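Local coordinates for protein TqaA (Penicillium aethiopicum, PDB 5DLK) that forms the terminal condensation-like domain of a fungal nonribosomal peptide synthetase, where it probably releases the carrier-bound peptide as a macrocycle, at residues T66-N71 / K412-D417; T265-K270 / E434-A439. One frame throughout, in Å; residues are numbered along the deposited sequence.

How the contacts relate
From the N terminus, 66-71 enters the five-stranded sheet of the first half of this two-lobed chain, and 265-270 then opens the six-stranded sheet of the second. At 412-417 the chain returns to the first sheet, closing a loop of 340 residues as contact 1. Only afterwards does 434-439 meet 265-270, closing the 163-residue loop of contact 2, so the two loops cross and the chain ties the lobes by passing back and forth between them. The contacts also touch: Asp417 OD1 and Thr265 OG1, 2.5 Å apart, probably share a hydrogen bond, Phe416 packs against Trp267 and Cys438, and one ethanediol bridges both.

Contact 1. Residues T66-N71 / K412-D417; sequences TFHSYN and KFARFD. With EDO (1,2-ethanediol), chain E.
Asn71 points its amide nitrogen at the face of the Phe413 ring, beside the Ser69-Phe413 pair. Asn71 ND2 stands 3.3 Å above the plane of the Phe413 ring, over its centre, with the amide steeply tilted, its plane 65° from that of the ring. The other end of the amide fixes its rotation: Ser69 OG, turned anti to its own backbone N (chi1 -179°), donates to a lone pair of Asn71 OD1 at 2.6 Å. Ser69 CB also packs obliquely on the same ring, 3.7 Å from Phe413 CD2.

The face bearing His68, Tyr70, Lys412 and Ala414 is built differently. Ala414 CB makes a CH-pi contact over the imidazole, 3.7 Å from the His68 ring centroid and displaced toward the rim. With CG anti to the carbonyl carbon (chi1 -78°), His68 leans its ring toward the partner strand. Lys412 CD reaches the edge of this ring, 4.1 Å from His68 CD2, while the lysine's aliphatic chain runs alongside Tyr70, pointing the same way. At the far end, Thr66 OG1 lies in the plane of the Phe416 ring, 3.3 Å from Phe416 CD1; its hydrogen bond goes to Phe61 O.

Paired backbone hydrogen bonds join Phe67 with Arg415 and Ser69 with Phe413 across the antiparallel strands. Beyond them, Phe416 N donates almost straight to ethanediol O2 at 2.8 Å, and the diol's O2 also sits over one face of the Arg415 guanidinium.

Strand 67-75 is held between 169-177 and 407-415, which lies at one edge of the sheet. Trp140 of helix 132-144 meets the rings of Phe67 and Phe413, whereas on the face of His68 and Tyr70 the edge-to-face partners are Trp181 and Phe190.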
ATOM      1  N   THR A  66       9.433   2.662   2.710  1.00 18.47           N
ATOM      2  CA  THR A  66       8.837   1.693   1.802  1.00 15.70           C
ATOM      3  C   THR A  66       9.154   2.109   0.370  1.00 19.12           C
ATOM      4  O   THR A  66       8.684   3.132  -0.113  1.00 19.06           O
ATOM      5  CB  THR A  66       7.322   1.580   2.011  1.00 21.16           C
ATOM      6  OG1 THR A  66       7.058   1.592   3.418  1.00 18.81           O
ATOM      7  CG2 THR A  66       6.792   0.259   1.433  1.00 17.18           C
ATOM      8  N   PHE A  67       9.976   1.306  -0.298  1.00 19.16           N
ATOM      9  CA  PHE A  67      10.603   1.734  -1.545  1.00 18.47           C
ATOM     10  C   PHE A  67      10.830   0.498  -2.402  1.00 19.40           C
ATOM     11  O   PHE A  67      11.338  -0.517  -1.916  1.00 20.41           O
ATOM     12  CB  PHE A  67      11.902   2.456  -1.202  1.00 20.33           C
ATOM     13  CG  PHE A  67      12.592   3.119  -2.365  1.00 18.82           C
ATOM     14  CD1 PHE A  67      11.923   4.023  -3.182  1.00 23.10           C
ATOM     15  CD2 PHE A  67      13.952   2.895  -2.573  1.00 23.55           C
ATOM     16  CE1 PHE A  67      12.606   4.668  -4.242  1.00 21.35           C
ATOM     17  CE2 PHE A  67      14.637   3.521  -3.621  1.00 26.41           C
ATOM     18  CZ  PHE A  67      13.957   4.403  -4.456  1.00 23.27           C
ATOM     19  N   HIS A  68      10.398   0.559  -3.655  1.00 18.72           N
ATOM     20  CA  HIS A  68      10.459  -0.592  -4.546  1.00 17.97           C
ATOM     21  C   HIS A  68      11.223  -0.270  -5.813  1.00 19.97           C
ATOM     22  O   HIS A  68      11.203   0.866  -6.285  1.00 19.63           O
ATOM     23  CB  HIS A  68       9.062  -1.051  -4.953  1.00 19.38           C
ATOM     24  CG  HIS A  68       8.357  -1.847  -3.897  1.00 23.36           C
ATOM     25  ND1 HIS A  68       7.988  -1.309  -2.684  1.00 23.33           N
ATOM     26  CD2 HIS A  68       7.968  -3.142  -3.873  1.00 24.29           C
ATOM     27  CE1 HIS A  68       7.401  -2.244  -1.953  1.00 24.20           C
ATOM     28  NE2 HIS A  68       7.363  -3.362  -2.658  1.00 23.11           N
ATOM     29  N   SER A  69      11.880  -1.291  -6.349  1.00 21.81           N
ATOM     30  CA  SER A  69      12.394  -1.260  -7.715  1.00 22.10           C
ATOM     31  C   SER A  69      11.668  -2.347  -8.483  1.00 19.44           C
ATOM     32  O   SER A  69      11.869  -3.535  -8.215  1.00 22.38           O
ATOM     33  CB  SER A  69      13.906  -1.504  -7.746  1.00 24.30           C
ATOM     34  OG  SER A  69      14.384  -1.440  -9.085  1.00 23.59           O
ATOM     35  N   TYR A  70      10.825  -1.949  -9.432  1.00 21.96           N
ATOM     36  CA  TYR A  70      10.119  -2.907 -10.264  1.00 17.48           C
ATOM     37  C   TYR A  70      10.950  -3.156 -11.528  1.00 22.02           C
ATOM     38  O   TYR A  70      11.191  -2.236 -12.302  1.00 22.50           O
ATOM     39  CB  TYR A  70       8.724  -2.406 -10.613  1.00 21.15           C
ATOM     40  CG  TYR A  70       7.790  -2.437  -9.419  1.00 20.99           C
ATOM     41  CD1 TYR A  70       7.439  -3.648  -8.838  1.00 24.42           C
ATOM     42  CD2 TYR A  70       7.270  -1.267  -8.876  1.00 21.78           C
ATOM     43  CE1 TYR A  70       6.595  -3.696  -7.742  1.00 25.59           C
ATOM     44  CE2 TYR A  70       6.413  -1.306  -7.775  1.00 25.26           C
ATOM     45  CZ  TYR A  70       6.086  -2.531  -7.217  1.00 23.33           C
ATOM     46  OH  TYR A  70       5.230  -2.612  -6.128  1.00 25.05           O
ATOM     47  N   ASN A  71      11.365  -4.403 -11.709  1.00 21.11           N
ATOM     48  CA  ASN A  71      12.430  -4.739 -12.662  1.00 22.41           C
ATOM     49  C   ASN A  71      11.926  -5.600 -13.806  1.00 24.79           C
ATOM     50  O   ASN A  71      11.341  -6.657 -13.587  1.00 27.74           O
ATOM     51  CB  ASN A  71      13.556  -5.472 -11.952  1.00 22.95           C
ATOM     52  CG  ASN A  71      14.062  -4.723 -10.752  1.00 21.26           C
ATOM     53  OD1 ASN A  71      14.018  -3.493 -10.715  1.00 23.06           O
ATOM     54  ND2 ASN A  71      14.541  -5.460  -9.751  1.00 22.90           N
ATOM     55  N   LYS A 412      11.556  -7.933  -8.610  1.00 24.71           N
ATOM     56  CA  LYS A 412      11.592  -6.662  -7.884  1.00 21.79           C
ATOM     57  C   LYS A 412      12.585  -6.668  -6.747  1.00 21.66           C
ATOM     58  O   LYS A 412      13.000  -7.734  -6.264  1.00 23.99           O
ATOM     59  CB  LYS A 412      10.189  -6.311  -7.350  1.00 24.08           C
ATOM     60  CG  LYS A 412       9.700  -7.268  -6.262  1.00 28.16           C
ATOM     61  CD  LYS A 412       8.382  -6.812  -5.665  1.00 33.05           C
ATOM     62  CE  LYS A 412       7.842  -7.863  -4.684  1.00 37.84           C
ATOM     63  NZ  LYS A 412       8.857  -8.176  -3.668  1.00 44.51           N
ATOM     64  N   PHE A 413      12.999  -5.469  -6.351  1.00 20.36           N
ATOM     65  CA  PHE A 413      13.697  -5.255  -5.100  1.00 20.87           C
ATOM     66  C   PHE A 413      12.706  -4.472  -4.224  1.00 21.45           C
ATOM     67  O   PHE A 413      11.934  -3.666  -4.744  1.00 19.39           O
ATOM     68  CB  PHE A 413      14.974  -4.439  -5.248  1.00 19.95           C
ATOM     69  CG  PHE A 413      15.917  -4.912  -6.330  1.00 23.71           C
ATOM     70  CD1 PHE A 413      16.150  -6.257  -6.554  1.00 25.47           C
ATOM     71  CD2 PHE A 413      16.581  -3.975  -7.120  1.00 23.74           C
ATOM     72  CE1 PHE A 413      17.049  -6.664  -7.554  1.00 26.67           C
ATOM     73  CE2 PHE A 413      17.467  -4.378  -8.120  1.00 25.11           C
ATOM     74  CZ  PHE A 413      17.695  -5.717  -8.331  1.00 24.40           C
ATOM     75  N   ALA A 414      12.762  -4.664  -2.911  1.00 21.10           N
ATOM     76  CA  ALA A 414      11.835  -3.949  -2.026  1.00 20.90           C
ATOM     77  C   ALA A 414      12.408  -3.721  -0.618  1.00 22.87           C
ATOM     78  O   ALA A 414      13.105  -4.576  -0.063  1.00 24.29           O
ATOM     79  CB  ALA A 414      10.511  -4.709  -1.947  1.00 24.11           C
ATOM     80  N   ARG A 415      12.117  -2.546  -0.066  1.00 18.19           N
ATOM     81  CA  ARG A 415      12.446  -2.188   1.309  1.00 18.72           C
ATOM     82  C   ARG A 415      11.130  -1.897   2.037  1.00 19.66           C
ATOM     83  O   ARG A 415      10.214  -1.315   1.446  1.00 17.60           O
ATOM     84  CB  ARG A 415      13.339  -0.948   1.385  1.00 19.03           C
ATOM     85  CG  ARG A 415      14.616  -1.018   0.533  1.00 20.74           C
ATOM     86  CD  ARG A 415      15.409  -2.264   0.843  1.00 21.90           C
ATOM     87  NE  ARG A 415      15.946  -2.269   2.198  1.00 23.67           N
ATOM     88  CZ  ARG A 415      16.676  -3.268   2.687  1.00 28.64           C
ATOM     89  NH1 ARG A 415      16.963  -4.307   1.917  1.00 29.52           N
ATOM     90  NH2 ARG A 415      17.123  -3.230   3.935  1.00 31.80           N
ATOM     91  N   PHE A 416      11.070  -2.286   3.305  1.00 19.79           N
ATOM     92  CA  PHE A 416       9.907  -2.007   4.164  1.00 19.47           C
ATOM     93  C   PHE A 416      10.307  -2.315   5.590  1.00 17.50           C
ATOM     94  O   PHE A 416      10.671  -3.443   5.895  1.00 19.52           O
ATOM     95  CB  PHE A 416       8.691  -2.843   3.759  1.00 18.92           C
ATOM     96  CG  PHE A 416       7.501  -2.666   4.681  1.00 18.31           C
ATOM     97  CD1 PHE A 416       6.826  -1.462   4.724  1.00 17.89           C
ATOM     98  CD2 PHE A 416       7.083  -3.706   5.511  1.00 21.58           C
ATOM     99  CE1 PHE A 416       5.713  -1.278   5.574  1.00 20.55           C
ATOM    100  CE2 PHE A 416       5.970  -3.537   6.359  1.00 18.91           C
ATOM    101  CZ  PHE A 416       5.294  -2.324   6.389  1.00 21.25           C
ATOM    102  N   ASP A 417      10.229  -1.325   6.470  1.00 20.17           N
ATOM    103  CA  ASP A 417      10.668  -1.517   7.852  1.00 21.63           C
ATOM    104  C   ASP A 417       9.647  -0.985   8.847  1.00 19.52           C
ATOM    105  O   ASP A 417       9.587   0.211   9.090  1.00 17.73           O
ATOM    106  CB  ASP A 417      12.018  -0.837   8.071  1.00 22.92           C
ATOM    107  CG  ASP A 417      13.112  -1.478   7.252  1.00 23.65           C
ATOM    108  OD1 ASP A 417      13.512  -2.602   7.596  1.00 25.32           O
ATOM    109  OD2 ASP A 417      13.533  -0.857   6.269  1.00 28.54           O
TER
HETATM  110  C1  EDO E 501      12.584  -5.797   4.764  1.00 29.74           C
HETATM  111  O1  EDO E 501      11.191  -5.623   4.408  1.00 21.05           O
HETATM  112  C2  EDO E 501      13.533  -4.894   3.955  1.00 30.65           C
HETATM  113  O2  EDO E 501      13.396  -3.501   4.313  1.00 23.15           O

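Contact 2. Residues T265-K270 / E434-A439; sequences TLWTFK and EVQVCA. With EDO (1,2-ethanediol), chain F; EDO (1,2-ethanediol), chain E.
The indole of Trp267 is held between a sulfur and a diol: Cys438 lies against one face and an ethanediol hydroxyl, probably from the crystallisation liquor, over the other. Cys438 SG comes within 3.7 Å of the centroid of the Trp267 five-membered ring, a sulfur-aromatic contact, while Cys438 CB sits 3.8 Å from the centroid of the six-membered ring, almost on its normal. With SG anti to the backbone N (chi1 -175°), the cysteine lies lengthwise beneath both rings. At the rim, Trp267 NE1 donates nearly straight (170°) to O1 of a second ethanediol at 2.9 Å; this diol also bonds to Phe416 O.

Gln436 fills the next position on this face. Its CG meets the edge of the Phe269 ring, 3.5 Å from Phe269 CD1, and its amide plane stands 87° from that ring. Gln436 OE1 approaches Trp267 CZ3 at 3.6 Å, and at the other end NE2 donates to the anti lone pair of Glu434 OE2 at 2.8 Å. This bond holds the amide's rotation, while Glu434 OE1 forms a salt bridge with Arg432. With an alanine here, Glu434 OE2 would probably lose its amide donor and a gap open beside the edge of Phe269.

Three hydrogen-bonded pairs, Leu266-Ala439, Thr268-Val437 and Lys270-Val435, knit the backbones together. On their face a water lies within hydrogen-bonding distance of Thr268 OG1 and of Val437 O, and Thr268 OG1 also bonds to Gln446 of helix 446-465, against which Leu266 and Lys270 pack too. The result is an antiparallel edge pairing with a helix behind it: 265-272 lies at one edge of the six-stranded mixed sheet in the C-terminal half of this condensation domain, whose two-lobed fold belongs to the CoA-dependent acyltransferase superfamily.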
ATOM      1  N   THR A 265      13.993  -5.825  10.983  1.00 25.62           N
ATOM      2  CA  THR A 265      12.731  -6.223  10.381  1.00 23.83           C
ATOM      3  C   THR A 265      12.796  -7.718  10.130  1.00 23.79           C
ATOM      4  O   THR A 265      13.745  -8.196   9.497  1.00 22.48           O
ATOM      5  CB  THR A 265      12.490  -5.480   9.070  1.00 19.41           C
ATOM      6  OG1 THR A 265      12.384  -4.075   9.332  1.00 20.95           O
ATOM      7  CG2 THR A 265      11.220  -5.982   8.372  1.00 21.11           C
ATOM      8  N   LEU A 266      11.829  -8.457  10.663  1.00 19.30           N
ATOM      9  CA  LEU A 266      11.729  -9.888  10.393  1.00 18.36           C
ATOM     10  C   LEU A 266      10.459 -10.207   9.624  1.00 20.66           C
ATOM     11  O   LEU A 266       9.368  -9.749  10.005  1.00 18.27           O
ATOM     12  CB  LEU A 266      11.727 -10.713  11.687  1.00 20.93           C
ATOM     13  CG  LEU A 266      12.911 -10.651  12.638  1.00 25.88           C
ATOM     14  CD1 LEU A 266      12.678 -11.655  13.771  1.00 26.65           C
ATOM     15  CD2 LEU A 266      14.160 -10.993  11.872  1.00 25.83           C
ATOM     16  N   TRP A 267      10.603 -10.999   8.563  1.00 16.86           N
ATOM     17  CA  TRP A 267       9.463 -11.598   7.876  1.00 17.23           C
ATOM     18  C   TRP A 267       9.363 -13.075   8.234  1.00 19.84           C
ATOM     19  O   TRP A 267      10.359 -13.814   8.183  1.00 19.22           O
ATOM     20  CB  TRP A 267       9.583 -11.471   6.357  1.00 19.67           C
ATOM     21  CG  TRP A 267       9.338 -10.121   5.807  1.00 19.73           C
ATOM     22  CD1 TRP A 267      10.237  -9.100   5.702  1.00 20.78           C
ATOM     23  CD2 TRP A 267       8.110  -9.639   5.252  1.00 18.27           C
ATOM     24  NE1 TRP A 267       9.637  -8.006   5.113  1.00 21.24           N
ATOM     25  CE2 TRP A 267       8.334  -8.309   4.828  1.00 19.38           C
ATOM     26  CE3 TRP A 267       6.839 -10.200   5.076  1.00 21.25           C
ATOM     27  CZ2 TRP A 267       7.334  -7.533   4.236  1.00 21.59           C
ATOM     28  CZ3 TRP A 267       5.844  -9.427   4.493  1.00 22.89           C
ATOM     29  CH2 TRP A 267       6.100  -8.106   4.071  1.00 20.48           C
ATOM     30  N   THR A 268       8.159 -13.522   8.557  1.00 16.86           N
ATOM     31  CA  THR A 268       7.952 -14.919   8.934  1.00 20.43           C
ATOM     32  C   THR A 268       6.763 -15.470   8.151  1.00 22.89           C
ATOM     33  O   THR A 268       5.722 -14.819   8.054  1.00 22.09           O
ATOM     34  CB  THR A 268       7.738 -15.054  10.453  1.00 19.52           C
ATOM     35  OG1 THR A 268       8.872 -14.487  11.135  1.00 21.63           O
ATOM     36  CG2 THR A 268       7.563 -16.525  10.861  1.00 22.06           C
ATOM     37  N   PHE A 269       6.929 -16.649   7.554  1.00 22.21           N
ATOM     38  CA  PHE A 269       5.929 -17.154   6.605  1.00 22.37           C
ATOM     39  C   PHE A 269       5.389 -18.500   7.037  1.00 26.58           C
ATOM     40  O   PHE A 269       6.133 -19.331   7.552  1.00 22.68           O
ATOM     41  CB  PHE A 269       6.539 -17.296   5.194  1.00 24.16           C
ATOM     42  CG  PHE A 269       7.196 -16.046   4.677  1.00 27.20           C
ATOM     43  CD1 PHE A 269       6.449 -15.076   4.032  1.00 26.27           C
ATOM     44  CD2 PHE A 269       8.564 -15.846   4.814  1.00 31.29           C
ATOM     45  CE1 PHE A 269       7.049 -13.915   3.542  1.00 27.19           C
ATOM     46  CE2 PHE A 269       9.165 -14.690   4.327  1.00 27.52           C
ATOM     47  CZ  PHE A 269       8.401 -13.729   3.689  1.00 28.41           C
ATOM     48  N   LYS A 270       4.103 -18.728   6.794  1.00 19.55           N
ATOM     49  CA  LYS A 270       3.497 -20.045   7.005  1.00 20.74           C
ATOM     50  C   LYS A 270       2.470 -20.289   5.907  1.00 22.41           C
ATOM     51  O   LYS A 270       1.520 -19.523   5.749  1.00 21.91           O
ATOM     52  CB  LYS A 270       2.851 -20.145   8.392  1.00 21.25           C
ATOM     53  CG  LYS A 270       2.193 -21.499   8.722  1.00 27.04           C
ATOM     54  CD  LYS A 270       3.177 -22.641   8.538  1.00 29.41           C
ATOM     55  CE  LYS A 270       2.890 -23.813   9.479  1.00 39.44           C
ATOM     56  NZ  LYS A 270       1.708 -24.587   9.071  1.00 43.36           N
ATOM     57  N   GLU A 434      -0.677 -18.003   1.974  1.00 19.01           N
ATOM     58  CA  GLU A 434       0.524 -17.742   2.753  1.00 16.73           C
ATOM     59  C   GLU A 434       0.274 -16.676   3.807  1.00 17.23           C
ATOM     60  O   GLU A 434      -0.093 -15.554   3.472  1.00 19.81           O
ATOM     61  CB  GLU A 434       1.664 -17.321   1.837  1.00 20.82           C
ATOM     62  CG  GLU A 434       2.996 -17.318   2.529  1.00 25.99           C
ATOM     63  CD  GLU A 434       4.129 -17.148   1.543  1.00 28.57           C
ATOM     64  OE1 GLU A 434       4.607 -18.172   1.006  1.00 34.45           O
ATOM     65  OE2 GLU A 434       4.504 -15.994   1.289  1.00 29.37           O
ATOM     66  N   VAL A 435       0.433 -17.045   5.072  1.00 18.02           N
ATOM     67  CA  VAL A 435       0.325 -16.104   6.170  1.00 19.08           C
ATOM     68  C   VAL A 435       1.721 -15.544   6.419  1.00 20.76           C
ATOM     69  O   VAL A 435       2.674 -16.295   6.634  1.00 24.08           O
ATOM     70  CB  VAL A 435      -0.262 -16.783   7.439  1.00 20.81           C
ATOM     71  CG1 VAL A 435      -0.270 -15.835   8.635  1.00 19.41           C
ATOM     72  CG2 VAL A 435      -1.663 -17.358   7.150  1.00 20.57           C
ATOM     73  N   GLN A 436       1.848 -14.222   6.361  1.00 16.60           N
ATOM     74  CA  GLN A 436       3.135 -13.572   6.528  1.00 16.96           C
ATOM     75  C   GLN A 436       3.069 -12.631   7.716  1.00 22.06           C
ATOM     76  O   GLN A 436       2.161 -11.807   7.803  1.00 24.74           O
ATOM     77  CB  GLN A 436       3.506 -12.790   5.269  1.00 19.90           C
ATOM     78  CG  GLN A 436       3.285 -13.578   3.973  1.00 22.09           C
ATOM     79  CD  GLN A 436       3.467 -12.723   2.734  1.00 26.60           C
ATOM     80  OE1 GLN A 436       3.376 -11.498   2.794  1.00 27.48           O
ATOM     81  NE2 GLN A 436       3.739 -13.368   1.601  1.00 28.01           N
ATOM     82  N   VAL A 437       4.020 -12.742   8.629  1.00 16.50           N
ATOM     83  CA  VAL A 437       4.111 -11.793   9.728  1.00 17.09           C
ATOM     84  C   VAL A 437       5.333 -10.915   9.503  1.00 18.08           C
ATOM     85  O   VAL A 437       6.427 -11.426   9.193  1.00 17.33           O
ATOM     86  CB  VAL A 437       4.220 -12.510  11.092  1.00 16.77           C
ATOM     87  CG1 VAL A 437       4.471 -11.494  12.204  1.00 17.05           C
ATOM     88  CG2 VAL A 437       2.965 -13.360  11.359  1.00 20.30           C
ATOM     89  N   CYS A 438       5.149  -9.602   9.646  1.00 16.44           N
ATOM     90  CA  CYS A 438       6.260  -8.663   9.496  1.00 16.92           C
ATOM     91  C   CYS A 438       6.293  -7.707  10.680  1.00 17.03           C
ATOM     92  O   CYS A 438       5.327  -6.967  10.938  1.00 16.54           O
ATOM     93  CB  CYS A 438       6.137  -7.870   8.191  1.00 15.96           C
ATOM     94  SG  CYS A 438       7.585  -6.798   7.894  1.00 19.81           S
ATOM     95  N   ALA A 439       7.401  -7.723  11.404  1.00 16.80           N
ATOM     96  CA  ALA A 439       7.543  -6.870  12.573  1.00 17.10           C
ATOM     97  C   ALA A 439       9.004  -6.760  12.946  1.00 17.18           C
ATOM     98  O   ALA A 439       9.794  -7.664  12.680  1.00 19.53           O
ATOM     99  CB  ALA A 439       6.739  -7.432  13.770  1.00 18.61           C
TER
HETATM  100  C1  EDO F 502       7.634 -11.067   1.117  1.00 42.77           C
HETATM  101  O1  EDO F 502       6.204 -10.937   1.082  1.00 46.38           O
HETATM  102  C2  EDO F 502       8.281  -9.690   1.010  1.00 41.48           C
HETATM  103  O2  EDO F 502       9.542  -9.700   1.696  1.00 47.77           O
HETATM  104  C1  EDO E 501      12.584  -5.797   4.764  1.00 29.74           C
HETATM  105  O1  EDO E 501      11.191  -5.623   4.408  1.00 21.05           O
HETATM  106  C2  EDO E 501      13.533  -4.894   3.955  1.00 30.65           C
HETATM  107  O2  EDO E 501      13.396  -3.501   4.313  1.00 23.15           O
HETATM  108  O   HOH W   1       8.254 -11.867  11.749  1.00 18.87           O